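PDB 3OT2: putative restriction endonuclease domain-containing protein from Anabaena variabilis, which is of unknown function but is probably a nuclease of the PD-(D/E)XK restriction-endonuclease type. Local coordinates for residues I33-P38 against V79-V84; E48-I53 against A65-R70; W87-R92 against A105-I110; V149-Q154 against L165-S170. All blocks are in the same frame, centred on the assembly; numbering follows the deposited sequence.

Interaction 1 (I33-P38 against V79-V84); sequences IQKPMP and VPDISV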
loop_
_atom_site.group_PDB
_atom_site.type_symbol
_atom_site.label_atom_id
_atom_site.label_comp_id
_atom_site.label_asym_id
_atom_site.label_seq_id
_atom_site.Cartn_x
_atom_site.Cartn_y
_atom_site.Cartn_z
ATOM N N ILE A 33 -5.645 -14.764 -11.741
ATOM C CA ILE A 33 -4.403 -14.779 -10.975
ATOM C C ILE A 33 -4.541 -15.797 -9.858
ATOM O O ILE A 33 -5.445 -15.702 -9.017
ATOM C CB ILE A 33 -3.975 -13.383 -10.418
ATOM C CG1 ILE A 33 -3.938 -12.299 -11.524
ATOM C CG2 ILE A 33 -2.605 -13.475 -9.693
ATOM C CD1 ILE A 33 -4.145 -10.887 -11.032
ATOM N N GLN A 34 -3.632 -16.767 -9.848
ATOM C CA GLN A 34 -3.605 -17.800 -8.823
ATOM C C GLN A 34 -2.954 -17.246 -7.568
ATOM O O GLN A 34 -1.963 -16.520 -7.665
ATOM C CB GLN A 34 -2.861 -19.016 -9.342
ATOM C CG GLN A 34 -3.153 -20.277 -8.551
ATOM C CD GLN A 34 -2.571 -21.525 -9.169
ATOM O OE1 GLN A 34 -1.788 -21.487 -10.127
ATOM N NE2 GLN A 34 -2.958 -22.662 -8.624
ATOM N N LYS A 35 -3.517 -17.575 -6.388
ATOM C CA LYS A 35 -3.002 -17.128 -5.088
ATOM C C LYS A 35 -1.620 -17.757 -4.805
ATOM O O LYS A 35 -1.298 -18.765 -5.430
ATOM C CB LYS A 35 -3.994 -17.497 -3.959
ATOM C CG LYS A 35 -5.159 -16.534 -3.811
ATOM C CD LYS A 35 -6.011 -16.870 -2.582
ATOM C CE LYS A 35 -5.295 -16.566 -1.276
ATOM N NZ LYS A 35 -6.219 -16.594 -0.120
ATOM N N PRO A 36 -0.782 -17.202 -3.886
ATOM C CA PRO A 36 0.527 -17.833 -3.639
ATOM C C PRO A 36 0.397 -19.173 -2.916
ATOM O O PRO A 36 -0.629 -19.474 -2.297
ATOM C CB PRO A 36 1.279 -16.796 -2.781
ATOM C CG PRO A 36 0.291 -15.921 -2.249
ATOM C CD PRO A 36 -0.947 -15.979 -3.067
HETATM N N MSE A 37 1.441 -19.991 -3.023
HETATM C CA MSE A 37 1.499 -21.292 -2.370
HETATM C C MSE A 37 1.529 -21.092 -0.844
HETATM O O MSE A 37 2.113 -20.100 -0.382
HETATM C CB MSE A 37 2.741 -22.061 -2.860
HETATM C CG MSE A 37 2.650 -22.483 -4.325
HETATM SE SE MSE A 37 1.455 -24.018 -4.524
HETATM C CE MSE A 37 2.548 -25.342 -3.635
ATOM N N PRO A 38 0.861 -21.964 -0.044
ATOM C CA PRO A 38 0.946 -21.823 1.418
ATOM C C PRO A 38 2.400 -21.878 1.919
ATOM O O PRO A 38 3.225 -22.584 1.357
ATOM C CB PRO A 38 0.143 -23.027 1.936
ATOM C CG PRO A 38 -0.762 -23.390 0.798
ATOM C CD PRO A 38 0.094 -23.171 -0.412
ATOM N N VAL A 79 -10.500 -14.382 -3.152
ATOM C CA VAL A 79 -10.406 -15.307 -2.032
ATOM C C VAL A 79 -9.507 -14.663 -0.968
ATOM O O VAL A 79 -8.327 -15.013 -0.872
ATOM C CB VAL A 79 -9.913 -16.723 -2.451
ATOM C CG1 VAL A 79 -10.029 -17.709 -1.286
ATOM C CG2 VAL A 79 -10.674 -17.253 -3.662
ATOM N N PRO A 80 -10.045 -13.737 -0.136
ATOM C CA PRO A 80 -9.214 -13.138 0.915
ATOM C C PRO A 80 -8.675 -14.227 1.838
ATOM O O PRO A 80 -9.356 -15.239 2.028
ATOM C CB PRO A 80 -10.196 -12.216 1.659
ATOM C CG PRO A 80 -11.233 -11.897 0.666
ATOM C CD PRO A 80 -11.414 -13.182 -0.103
ATOM N N ASP A 81 -7.471 -14.032 2.408
ATOM C CA ASP A 81 -6.927 -15.011 3.346
ATOM C C ASP A 81 -7.960 -15.275 4.476
ATOM O O ASP A 81 -8.209 -16.435 4.839
ATOM C CB ASP A 81 -5.580 -14.528 3.918
ATOM C CG ASP A 81 -4.413 -14.596 2.946
ATOM O OD1 ASP A 81 -4.497 -15.377 1.953
ATOM O OD2 ASP A 81 -3.402 -13.906 3.192
ATOM N N ILE A 82 -8.571 -14.188 5.006
ATOM C CA ILE A 82 -9.627 -14.248 6.041
ATOM C C ILE A 82 -10.695 -13.241 5.675
ATOM O O ILE A 82 -10.383 -12.092 5.400
ATOM C CB ILE A 82 -9.116 -14.012 7.482
ATOM C CG1 ILE A 82 -7.952 -14.961 7.840
ATOM C CG2 ILE A 82 -10.260 -14.099 8.527
ATOM C CD1 ILE A 82 -7.083 -14.447 8.928
ATOM N N SER A 83 -11.956 -13.687 5.678
ATOM C CA SER A 83 -13.138 -12.858 5.464
ATOM C C SER A 83 -13.998 -12.907 6.711
ATOM O O SER A 83 -14.300 -13.995 7.201
ATOM C CB SER A 83 -13.933 -13.395 4.277
ATOM O OG SER A 83 -13.281 -12.972 3.102
ATOM N N VAL A 84 -14.398 -11.749 7.219
ATOM C CA VAL A 84 -15.238 -11.683 8.416
ATOM C C VAL A 84 -16.568 -11.028 8.027
ATOM O O VAL A 84 -16.590 -9.947 7.430
ATOM C CB VAL A 84 -14.553 -10.971 9.625
ATOM C CG1 VAL A 84 -15.343 -11.203 10.908
ATOM C CG2 VAL A 84 -13.106 -11.442 9.815
#

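Interaction 2 (E48-I53 against A65-R70); sequences ECVSVI and AFLELR. With EDO (1,2-ethanediol), chain I.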
loop_
_atom_site.group_PDB
_atom_site.type_symbol
_atom_site.label_atom_id
_atom_site.label_comp_id
_atom_site.label_asym_id
_atom_site.label_seq_id
_atom_site.Cartn_x
_atom_site.Cartn_y
_atom_site.Cartn_z
ATOM N N GLU A 48 -4.182 -18.736 13.482
ATOM C CA GLU A 48 -4.354 -18.120 14.793
ATOM C C GLU A 48 -5.256 -16.896 14.734
ATOM O O GLU A 48 -6.014 -16.639 15.670
ATOM C CB GLU A 48 -2.995 -17.741 15.384
ATOM C CG GLU A 48 -3.053 -17.446 16.873
ATOM C CD GLU A 48 -3.612 -18.520 17.785
ATOM O OE1 GLU A 48 -3.460 -19.723 17.470
ATOM O OE2 GLU A 48 -4.192 -18.149 18.829
ATOM N N CYS A 49 -5.163 -16.134 13.648
ATOM C CA CYS A 49 -5.969 -14.939 13.456
ATOM C C CYS A 49 -7.459 -15.277 13.366
ATOM O O CYS A 49 -8.259 -14.587 13.996
ATOM C CB CYS A 49 -5.497 -14.209 12.213
ATOM S SG CYS A 49 -5.925 -12.474 12.187
ATOM N N VAL A 50 -7.832 -16.344 12.601
ATOM C CA VAL A 50 -9.232 -16.786 12.462
ATOM C C VAL A 50 -9.760 -17.253 13.829
ATOM O O VAL A 50 -10.887 -16.937 14.195
ATOM C CB VAL A 50 -9.384 -17.909 11.394
ATOM C CG1 VAL A 50 -10.844 -18.286 11.192
ATOM C CG2 VAL A 50 -8.801 -17.472 10.082
ATOM N N SER A 51 -8.925 -17.997 14.572
ATOM C CA SER A 51 -9.237 -18.557 15.877
ATOM C C SER A 51 -9.524 -17.445 16.900
ATOM O O SER A 51 -10.560 -17.476 17.574
ATOM C CB SER A 51 -8.075 -19.437 16.341
ATOM O OG SER A 51 -8.262 -19.912 17.665
ATOM N N VAL A 52 -8.637 -16.441 16.965
ATOM C CA VAL A 52 -8.758 -15.332 17.913
ATOM C C VAL A 52 -10.015 -14.470 17.580
ATOM O O VAL A 52 -10.801 -14.184 18.483
ATOM C CB VAL A 52 -7.447 -14.519 17.965
ATOM C CG1 VAL A 52 -7.641 -13.211 18.707
ATOM C CG2 VAL A 52 -6.348 -15.332 18.642
ATOM N N ILE A 53 -10.230 -14.108 16.301
ATOM C CA ILE A 53 -11.421 -13.341 15.923
ATOM C C ILE A 53 -12.711 -14.114 16.289
ATOM O O ILE A 53 -13.605 -13.551 16.936
ATOM C CB ILE A 53 -11.391 -12.952 14.421
ATOM C CG1 ILE A 53 -10.238 -11.942 14.147
ATOM C CG2 ILE A 53 -12.762 -12.368 13.970
ATOM C CD1 ILE A 53 -9.879 -11.875 12.732
ATOM N N ALA A 65 -15.597 -15.400 11.163
ATOM C CA ALA A 65 -14.388 -15.314 10.358
ATOM C C ALA A 65 -14.214 -16.632 9.601
ATOM O O ALA A 65 -14.316 -17.702 10.197
ATOM C CB ALA A 65 -13.178 -15.041 11.240
ATOM N N PHE A 66 -13.973 -16.544 8.292
ATOM C CA PHE A 66 -13.809 -17.697 7.406
ATOM C C PHE A 66 -12.453 -17.689 6.749
ATOM O O PHE A 66 -11.983 -16.643 6.308
ATOM C CB PHE A 66 -14.880 -17.694 6.296
ATOM C CG PHE A 66 -16.308 -17.644 6.751
ATOM C CD1 PHE A 66 -16.999 -18.813 7.038
ATOM C CD2 PHE A 66 -16.972 -16.427 6.877
ATOM C CE1 PHE A 66 -18.320 -18.761 7.454
ATOM C CE2 PHE A 66 -18.288 -16.376 7.310
ATOM C CZ PHE A 66 -18.959 -17.542 7.586
ATOM N N LEU A 67 -11.843 -18.869 6.661
ATOM C CA LEU A 67 -10.576 -19.092 5.986
ATOM C C LEU A 67 -10.805 -19.314 4.524
ATOM O O LEU A 67 -11.616 -20.178 4.172
ATOM C CB LEU A 67 -9.905 -20.366 6.549
ATOM C CG LEU A 67 -9.029 -20.218 7.770
ATOM C CD1 LEU A 67 -8.759 -21.555 8.400
ATOM C CD2 LEU A 67 -7.711 -19.678 7.397
ATOM N N GLU A 68 -10.049 -18.606 3.658
ATOM C CA GLU A 68 -10.044 -18.864 2.218
ATOM C C GLU A 68 -11.465 -19.012 1.596
ATOM O O GLU A 68 -11.717 -19.952 0.834
ATOM C CB GLU A 68 -9.240 -20.146 1.934
ATOM C CG GLU A 68 -7.804 -20.149 2.443
ATOM C CD GLU A 68 -6.856 -19.227 1.708
ATOM O OE1 GLU A 68 -7.111 -18.955 0.517
ATOM O OE2 GLU A 68 -5.841 -18.801 2.309
ATOM N N LEU A 69 -12.366 -18.064 1.886
ATOM C CA LEU A 69 -13.719 -18.079 1.348
ATOM C C LEU A 69 -13.784 -17.199 0.092
ATOM O O LEU A 69 -13.266 -16.078 0.100
ATOM C CB LEU A 69 -14.703 -17.576 2.429
ATOM C CG LEU A 69 -16.161 -17.380 2.032
ATOM C CD1 LEU A 69 -16.883 -18.732 1.868
ATOM C CD2 LEU A 69 -16.879 -16.509 3.045
ATOM N N ARG A 70 -14.409 -17.707 -0.990
ATOM C CA ARG A 70 -14.556 -16.937 -2.219
ATOM C C ARG A 70 -15.649 -15.878 -2.064
ATOM O O ARG A 70 -16.749 -16.183 -1.609
ATOM C CB ARG A 70 -14.840 -17.855 -3.417
ATOM C CG ARG A 70 -15.100 -17.110 -4.732
ATOM C CD ARG A 70 -15.085 -18.026 -5.960
ATOM N NE ARG A 70 -13.873 -18.843 -6.023
ATOM C CZ ARG A 70 -12.708 -18.419 -6.499
ATOM N NH1 ARG A 70 -12.590 -17.193 -6.999
ATOM N NH2 ARG A 70 -11.652 -19.215 -6.478
HETATM C C1 EDO I . -12.869 -21.899 -2.067
HETATM O O1 EDO I . -14.096 -21.566 -2.712
HETATM C C2 EDO I . -11.835 -20.867 -2.466
HETATM O O2 EDO I . -10.596 -21.239 -1.863
#

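Interaction 3 (W87-R92 against A105-I110); sequences WSRIPR and APDWTI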
loop_
_atom_site.group_PDB
_atom_site.type_symbol
_atom_site.label_atom_id
_atom_site.label_comp_id
_atom_site.label_asym_id
_atom_site.label_seq_id
_atom_site.Cartn_x
_atom_site.Cartn_y
_atom_site.Cartn_z
ATOM N N TRP A 87 -23.303 -11.263 11.426
ATOM C CA TRP A 87 -24.286 -12.332 11.341
ATOM C C TRP A 87 -25.385 -12.070 10.331
ATOM O O TRP A 87 -25.671 -12.969 9.548
ATOM C CB TRP A 87 -24.906 -12.632 12.709
ATOM C CG TRP A 87 -25.108 -14.104 12.936
ATOM C CD1 TRP A 87 -26.276 -14.799 12.806
ATOM C CD2 TRP A 87 -24.095 -15.072 13.268
ATOM N NE1 TRP A 87 -26.054 -16.135 13.053
ATOM C CE2 TRP A 87 -24.726 -16.328 13.346
ATOM C CE3 TRP A 87 -22.708 -15.004 13.483
ATOM C CZ2 TRP A 87 -24.022 -17.504 13.670
ATOM C CZ3 TRP A 87 -22.022 -16.163 13.818
ATOM C CH2 TRP A 87 -22.682 -17.392 13.929
ATOM N N SER A 88 -25.970 -10.847 10.310
ATOM C CA SER A 88 -27.076 -10.477 9.402
ATOM C C SER A 88 -26.686 -10.536 7.913
ATOM O O SER A 88 -27.566 -10.624 7.065
ATOM C CB SER A 88 -27.589 -9.079 9.733
ATOM O OG SER A 88 -26.585 -8.093 9.534
ATOM N N ARG A 89 -25.382 -10.473 7.598
ATOM C CA ARG A 89 -24.889 -10.478 6.214
ATOM C C ARG A 89 -24.411 -11.863 5.745
ATOM O O ARG A 89 -24.100 -12.002 4.569
ATOM C CB ARG A 89 -23.761 -9.434 6.043
ATOM C CG ARG A 89 -24.306 -8.007 6.067
ATOM C CD ARG A 89 -23.214 -7.005 5.769
ATOM N NE ARG A 89 -22.949 -6.891 4.332
ATOM C CZ ARG A 89 -21.828 -7.276 3.742
ATOM N NH1 ARG A 89 -20.856 -7.840 4.450
ATOM N NH2 ARG A 89 -21.671 -7.117 2.437
ATOM N N ILE A 90 -24.396 -12.890 6.622
ATOM C CA ILE A 90 -23.971 -14.237 6.214
ATOM C C ILE A 90 -25.105 -14.846 5.341
ATOM O O ILE A 90 -26.205 -15.021 5.851
ATOM C CB ILE A 90 -23.592 -15.145 7.426
ATOM C CG1 ILE A 90 -22.375 -14.588 8.196
ATOM C CG2 ILE A 90 -23.326 -16.605 6.966
ATOM C CD1 ILE A 90 -22.135 -15.167 9.576
ATOM N N PRO A 91 -24.880 -15.111 4.020
ATOM C CA PRO A 91 -25.954 -15.715 3.202
ATOM C C PRO A 91 -26.276 -17.133 3.683
ATOM O O PRO A 91 -25.375 -17.924 3.961
ATOM C CB PRO A 91 -25.383 -15.698 1.783
ATOM C CG PRO A 91 -23.917 -15.678 1.956
ATOM C CD PRO A 91 -23.647 -14.918 3.231
ATOM N N ARG A 92 -27.562 -17.417 3.859
ATOM C CA ARG A 92 -28.033 -18.703 4.365
ATOM C C ARG A 92 -29.077 -19.310 3.468
ATOM O O ARG A 92 -29.870 -18.587 2.840
ATOM C CB ARG A 92 -28.621 -18.544 5.781
ATOM C CG ARG A 92 -27.588 -18.085 6.797
ATOM C CD ARG A 92 -28.070 -18.166 8.224
ATOM N NE ARG A 92 -27.016 -17.675 9.100
ATOM C CZ ARG A 92 -26.099 -18.436 9.690
ATOM N NH1 ARG A 92 -26.117 -19.755 9.541
ATOM N NH2 ARG A 92 -25.169 -17.887 10.448
ATOM N N ALA A 105 -19.254 -8.382 -0.409
ATOM C CA ALA A 105 -17.962 -8.040 0.159
ATOM C C ALA A 105 -17.933 -8.387 1.660
ATOM O O ALA A 105 -18.959 -8.209 2.324
ATOM C CB ALA A 105 -17.671 -6.561 -0.059
ATOM N N PRO A 106 -16.784 -8.844 2.229
ATOM C CA PRO A 106 -16.748 -9.098 3.691
ATOM C C PRO A 106 -16.922 -7.810 4.486
ATOM O O PRO A 106 -16.659 -6.736 3.963
ATOM C CB PRO A 106 -15.343 -9.683 3.935
ATOM C CG PRO A 106 -14.760 -9.950 2.580
ATOM C CD PRO A 106 -15.466 -9.060 1.603
ATOM N N ASP A 107 -17.317 -7.897 5.756
ATOM C CA ASP A 107 -17.363 -6.697 6.596
ATOM C C ASP A 107 -15.942 -6.305 6.973
ATOM O O ASP A 107 -15.625 -5.132 7.141
ATOM C CB ASP A 107 -18.206 -6.970 7.854
ATOM C CG ASP A 107 -19.664 -6.981 7.506
ATOM O OD1 ASP A 107 -20.240 -5.879 7.357
ATOM O OD2 ASP A 107 -20.202 -8.089 7.243
ATOM N N TRP A 108 -15.073 -7.300 7.073
ATOM C CA TRP A 108 -13.682 -7.122 7.449
ATOM C C TRP A 108 -12.829 -8.120 6.660
ATOM O O TRP A 108 -13.062 -9.333 6.740
ATOM C CB TRP A 108 -13.551 -7.303 8.977
ATOM C CG TRP A 108 -12.174 -7.182 9.581
ATOM C CD1 TRP A 108 -11.068 -6.573 9.045
ATOM C CD2 TRP A 108 -11.813 -7.583 10.912
ATOM N NE1 TRP A 108 -10.018 -6.641 9.939
ATOM C CE2 TRP A 108 -10.461 -7.233 11.103
ATOM C CE3 TRP A 108 -12.505 -8.236 11.964
ATOM C CZ2 TRP A 108 -9.782 -7.514 12.303
ATOM C CZ3 TRP A 108 -11.831 -8.498 13.155
ATOM C CH2 TRP A 108 -10.487 -8.160 13.308
ATOM N N THR A 109 -11.891 -7.600 5.846
ATOM C CA THR A 109 -11.013 -8.455 5.050
ATOM C C THR A 109 -9.609 -8.416 5.645
ATOM O O THR A 109 -9.118 -7.349 5.997
ATOM C CB THR A 109 -11.039 -8.106 3.535
ATOM O OG1 THR A 109 -10.209 -9.036 2.841
ATOM C CG2 THR A 109 -10.507 -6.697 3.213
ATOM N N ILE A 110 -8.972 -9.579 5.770
ATOM C CA ILE A 110 -7.604 -9.656 6.289
ATOM C C ILE A 110 -6.747 -10.397 5.278
ATOM O O ILE A 110 -7.070 -11.517 4.896
ATOM C CB ILE A 110 -7.526 -10.297 7.696
ATOM C CG1 ILE A 110 -8.379 -9.503 8.719
ATOM C CG2 ILE A 110 -6.070 -10.431 8.155
ATOM C CD1 ILE A 110 -8.801 -10.280 9.870
#

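Interaction 4 (V149-Q154 against L165-S170); sequences VYRPQQ and LVPVPS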
loop_
_atom_site.group_PDB
_atom_site.type_symbol
_atom_site.label_atom_id
_atom_site.label_comp_id
_atom_site.label_asym_id
_atom_site.label_seq_id
_atom_site.Cartn_x
_atom_site.Cartn_y
_atom_site.Cartn_z
ATOM N N VAL A 149 -3.967 -0.567 8.029
ATOM C CA VAL A 149 -5.411 -0.557 8.288
ATOM C C VAL A 149 -6.084 0.352 7.256
ATOM O O VAL A 149 -5.739 1.532 7.132
ATOM C CB VAL A 149 -5.726 -0.142 9.747
ATOM C CG1 VAL A 149 -7.226 0.124 9.934
ATOM C CG2 VAL A 149 -5.249 -1.213 10.731
ATOM N N TYR A 150 -7.070 -0.206 6.550
ATOM C CA TYR A 150 -7.829 0.462 5.508
ATOM C C TYR A 150 -9.299 0.647 5.916
ATOM O O TYR A 150 -9.951 -0.329 6.243
ATOM C CB TYR A 150 -7.771 -0.393 4.232
ATOM C CG TYR A 150 -6.401 -0.486 3.604
ATOM C CD1 TYR A 150 -5.478 -1.439 4.028
ATOM C CD2 TYR A 150 -6.034 0.363 2.566
ATOM C CE1 TYR A 150 -4.220 -1.538 3.433
ATOM C CE2 TYR A 150 -4.776 0.275 1.969
ATOM C CZ TYR A 150 -3.870 -0.667 2.415
ATOM O OH TYR A 150 -2.638 -0.731 1.818
ATOM N N ARG A 151 -9.797 1.896 5.886
ATOM C CA ARG A 151 -11.187 2.246 6.184
ATOM C C ARG A 151 -11.738 3.051 5.014
ATOM O O ARG A 151 -10.950 3.752 4.353
ATOM C CB ARG A 151 -11.299 3.045 7.488
ATOM C CG ARG A 151 -10.950 2.275 8.755
ATOM C CD ARG A 151 -10.973 3.275 9.876
ATOM N NE ARG A 151 -11.067 2.684 11.197
ATOM C CZ ARG A 151 -10.147 2.800 12.154
ATOM N NH1 ARG A 151 -8.999 3.430 11.913
ATOM N NH2 ARG A 151 -10.365 2.287 13.357
ATOM N N PRO A 152 -13.050 2.964 4.688
ATOM C CA PRO A 152 -13.550 3.729 3.533
ATOM C C PRO A 152 -13.314 5.226 3.675
ATOM O O PRO A 152 -13.522 5.792 4.746
ATOM C CB PRO A 152 -15.055 3.414 3.521
ATOM C CG PRO A 152 -15.191 2.173 4.265
ATOM C CD PRO A 152 -14.157 2.205 5.325
ATOM N N GLN A 153 -12.817 5.844 2.591
ATOM C CA GLN A 153 -12.560 7.276 2.452
ATOM C C GLN A 153 -11.575 7.811 3.515
ATOM O O GLN A 153 -11.577 9.000 3.812
ATOM C CB GLN A 153 -13.882 8.082 2.488
ATOM C CG GLN A 153 -14.681 8.046 1.189
ATOM C CD GLN A 153 -15.474 6.776 1.046
ATOM O OE1 GLN A 153 -16.397 6.491 1.823
ATOM N NE2 GLN A 153 -15.114 5.976 0.055
ATOM N N GLN A 154 -10.706 6.958 4.041
ATOM C CA GLN A 154 -9.711 7.399 5.024
ATOM C C GLN A 154 -8.332 7.015 4.553
ATOM O O GLN A 154 -8.173 5.959 3.962
ATOM C CB GLN A 154 -9.997 6.760 6.403
ATOM C CG GLN A 154 -11.174 7.417 7.145
ATOM C CD GLN A 154 -11.369 6.869 8.548
ATOM O OE1 GLN A 154 -12.478 6.470 8.935
ATOM N NE2 GLN A 154 -10.302 6.850 9.360
ATOM N N LEU A 165 -2.121 -1.292 19.838
ATOM C CA LEU A 165 -3.278 -2.138 19.526
ATOM C C LEU A 165 -3.695 -1.894 18.107
ATOM O O LEU A 165 -3.755 -0.744 17.673
ATOM C CB LEU A 165 -4.457 -1.858 20.450
ATOM C CG LEU A 165 -4.326 -2.235 21.916
ATOM C CD1 LEU A 165 -5.624 -1.936 22.616
ATOM C CD2 LEU A 165 -3.993 -3.715 22.094
ATOM N N VAL A 166 -3.988 -2.955 17.367
ATOM C CA VAL A 166 -4.400 -2.800 15.974
ATOM C C VAL A 166 -5.904 -2.528 15.983
ATOM O O VAL A 166 -6.630 -3.290 16.611
ATOM C CB VAL A 166 -4.017 -4.016 15.097
ATOM C CG1 VAL A 166 -4.186 -3.700 13.612
ATOM C CG2 VAL A 166 -2.585 -4.466 15.380
ATOM N N PRO A 167 -6.397 -1.460 15.329
ATOM C CA PRO A 167 -7.849 -1.218 15.314
ATOM C C PRO A 167 -8.633 -2.367 14.697
ATOM O O PRO A 167 -8.188 -3.039 13.745
ATOM C CB PRO A 167 -8.008 0.030 14.431
ATOM C CG PRO A 167 -6.679 0.644 14.357
ATOM C CD PRO A 167 -5.677 -0.450 14.532
ATOM N N VAL A 168 -9.828 -2.544 15.209
ATOM C CA VAL A 168 -10.744 -3.584 14.754
ATOM C C VAL A 168 -12.088 -2.932 14.430
ATOM O O VAL A 168 -12.374 -1.861 14.973
ATOM C CB VAL A 168 -10.879 -4.713 15.825
ATOM C CG1 VAL A 168 -9.586 -5.521 15.943
ATOM C CG2 VAL A 168 -11.327 -4.175 17.195
ATOM N N PRO A 169 -12.947 -3.526 13.569
ATOM C CA PRO A 169 -14.287 -2.930 13.363
ATOM C C PRO A 169 -15.059 -2.917 14.680
ATOM O O PRO A 169 -14.748 -3.710 15.576
ATOM C CB PRO A 169 -14.942 -3.852 12.332
ATOM C CG PRO A 169 -13.855 -4.700 11.792
ATOM C CD PRO A 169 -12.803 -4.799 12.845
ATOM N N SER A 170 -16.018 -1.994 14.833
ATOM C CA SER A 170 -16.720 -1.854 16.111
ATOM C C SER A 170 -17.457 -3.159 16.531
ATOM O O SER A 170 -17.511 -3.434 17.736
ATOM C CB SER A 170 -17.660 -0.651 16.107
ATOM O OG SER A 170 -18.634 -0.781 15.086
HETATM O O HOH W 1 -12.687 0.846 14.309
#

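Interaction 1 (I33-P38 against V79-V84)
The ammonium nitrogen of Lys35 is gripped by two groups of 79-84 at once. Its shorter bond goes from NZ to the backbone O of Val79, at 2.7 Å, with a C=O...N angle of 157° and the donor tilted somewhat from the carbonyl plane. The second is a hydrogen-bonded salt bridge from Lys35 NZ to Asp81 OD1, 3.0 Å long, the nitrogen meeting OD1 on its anti side, 17° out of the carboxylate plane. A bend in the lysine chain at chi3 (70°) brings the amine within bonding distance of both acceptors. The aliphatic part is used too: Lys35 CD packs 3.9 Å from Val79 CB, the two side chains crossing at about a right angle. Glu68 adds a second salt bridge to NZ, while the other carboxylate oxygen of Asp81 is held by His42 and by the backbone N of Ile112. Pro80-Asp81 leads into strand 82-86, and Glu111 lies on the neighbouring strand, consistent with the PD and acidic positions of the PD-(D/E)XK signature. A methionine in place of Lys35 would probably leave Asp81 OD1 and Glu68 without their cationic mate and the Val79 carbonyl without this donor. Three acceptors around one buried nitrogen would leave the amine little freedom to move, tying the loop after strand 31-34 to the aspartate of the PD-like motif.

Interaction 2 (E48-I53 against A65-R70)
A helix-on-sheet contact of the alpha/beta core joins Val50 and Ile53, one turn apart on helix 40-57, to Ala65 and Leu67 of strand 63-67. The short axes run 8.2 Å apart and nearly antiparallel, at 159°, as expected for a helix that leads through a loop into the strand it covers. The two branches of Val50 divide between two residues of the strand. CG1, anti to the backbone N (chi1 -176°), lies 4.0 Å from Ala65 CB, whereas CG2 meets the branch point of Leu67, 3.6 Å from Leu67 CG, with CD2 as close. Ile53 adds its CG2 branch, which sits 3.8 Å from Ala65 CB, so that this one methyl is touched by both helix residues. Farther along, a 1,2-ethanediol makes a weak bond from O2 to Glu68 O, beside Arg70, a residue of the butanediol pocket. Beyond the strand, Val50 also meets Ile82 of strand 82-86, and Ile53 reaches Trp108 and Ile110 of strand 108-112, so the helix spans three adjacent strands.

Interaction 3 (W87-R92 against A105-I110)
Arg89 grips the backbone O of Ala105 end-on with both terminal nitrogens: NH1 and NH2 each lie 2.9 Å from that O, which stays in the guanidinium plane. The two bonds are bent to a similar degree. The same NH1 also forms a salt bridge, 2.9 Å from Asp107 OD2. A bend of the arginine chain at chi3 (81°) turns the guanidinium to both acceptors. At the salt bridge the donor sits well above the carboxylate, 57° out of its plane, although the oxygen stays close to the guanidinium plane. The guanidinium and carboxylate planes stand 90° apart. Both carboxylate oxygens have further partners, Ile86 N for OD2 and Gln135 for OD1, which fix the acid's rotation. Asp107 stands where the chain enters strand 108-112, and there Asp107 and Trp108 both face Val84 in a classic beta bulge. Replacing Arg89 by a leucine would probably strip the Ala105 carbonyl of both donors, remove the cation from Asp107 and leave the 87-92 loop less firmly tied to this bulge. Outside the polar core, the arginine chain itself lies against the acid, its CD 3.5 Å from Asp107 OD2. Within 87-92, Ile90 CD1 and Arg92 NH2 lie over the rim of one face of the Trp87 ring, and Ile90 also packs on Phe85 of strand 82-86.

Interaction 4 (V149-Q154 against L165-S170)
Val149, on strand 146-150, lies 7.5 Å from Pro167, CA to CA, and farther along the chain reverses in a type II turn from Arg151 to Gln154. The turn is closed by a bond of 3.2 Å from Gln154 N to Arg151 O. Across the contact, Val149 works through CG2, anti to the carbonyl carbon, which lies 4.0 Å from Val166 CG1 and 3.9 Å from Pro167 CD. Arg151 was modelled in two conformers, and the contacts of its side chain hold for the one described and are less certain. There its extended chain crosses Pro167 at about a right angle, bringing NH2 3.4 Å from Pro167 CB. NH2 also gives a bond to a water 2.9 Å away, which lies in the guanidinium plane and donates to Val168 O, while NH1 forms a salt bridge with Glu157. Trp138 of the neighbouring strand touches Val149 and Val166 and bonds through its indole N-H to Pro167 O. Gln153 N gives a hydrogen bond to Glu155 of the second subunit. The geometry is that of a beta hairpin, strands 146-150 and 157-159, at one border of the mixed sheet, with the loop after it folded back over its sheet residues.

How the interactions relate
Reading from the N terminus, interaction 1 closes a long loop between the chain after strand 31-34 and the start of strand 82-86. Interaction 2 is nested inside that loop, joining helix 40-57 to strand 63-67. Interactions 3 and 4 follow in series, the former closing the excursion between strands 82-86 and 108-112, the latter the hairpin and loop after strand 146-150; none of the loops cross. All four reach the same mixed sheet. Interactions 1 and 2 meet directly through a probable hydrogen bond between Ser83 O and Phe66 N. Helix 40-57, packed on the strand of 105-110, links interactions 2 and 3, and Trp108 against Val168 and Pro169 carries the packing on to interaction 4.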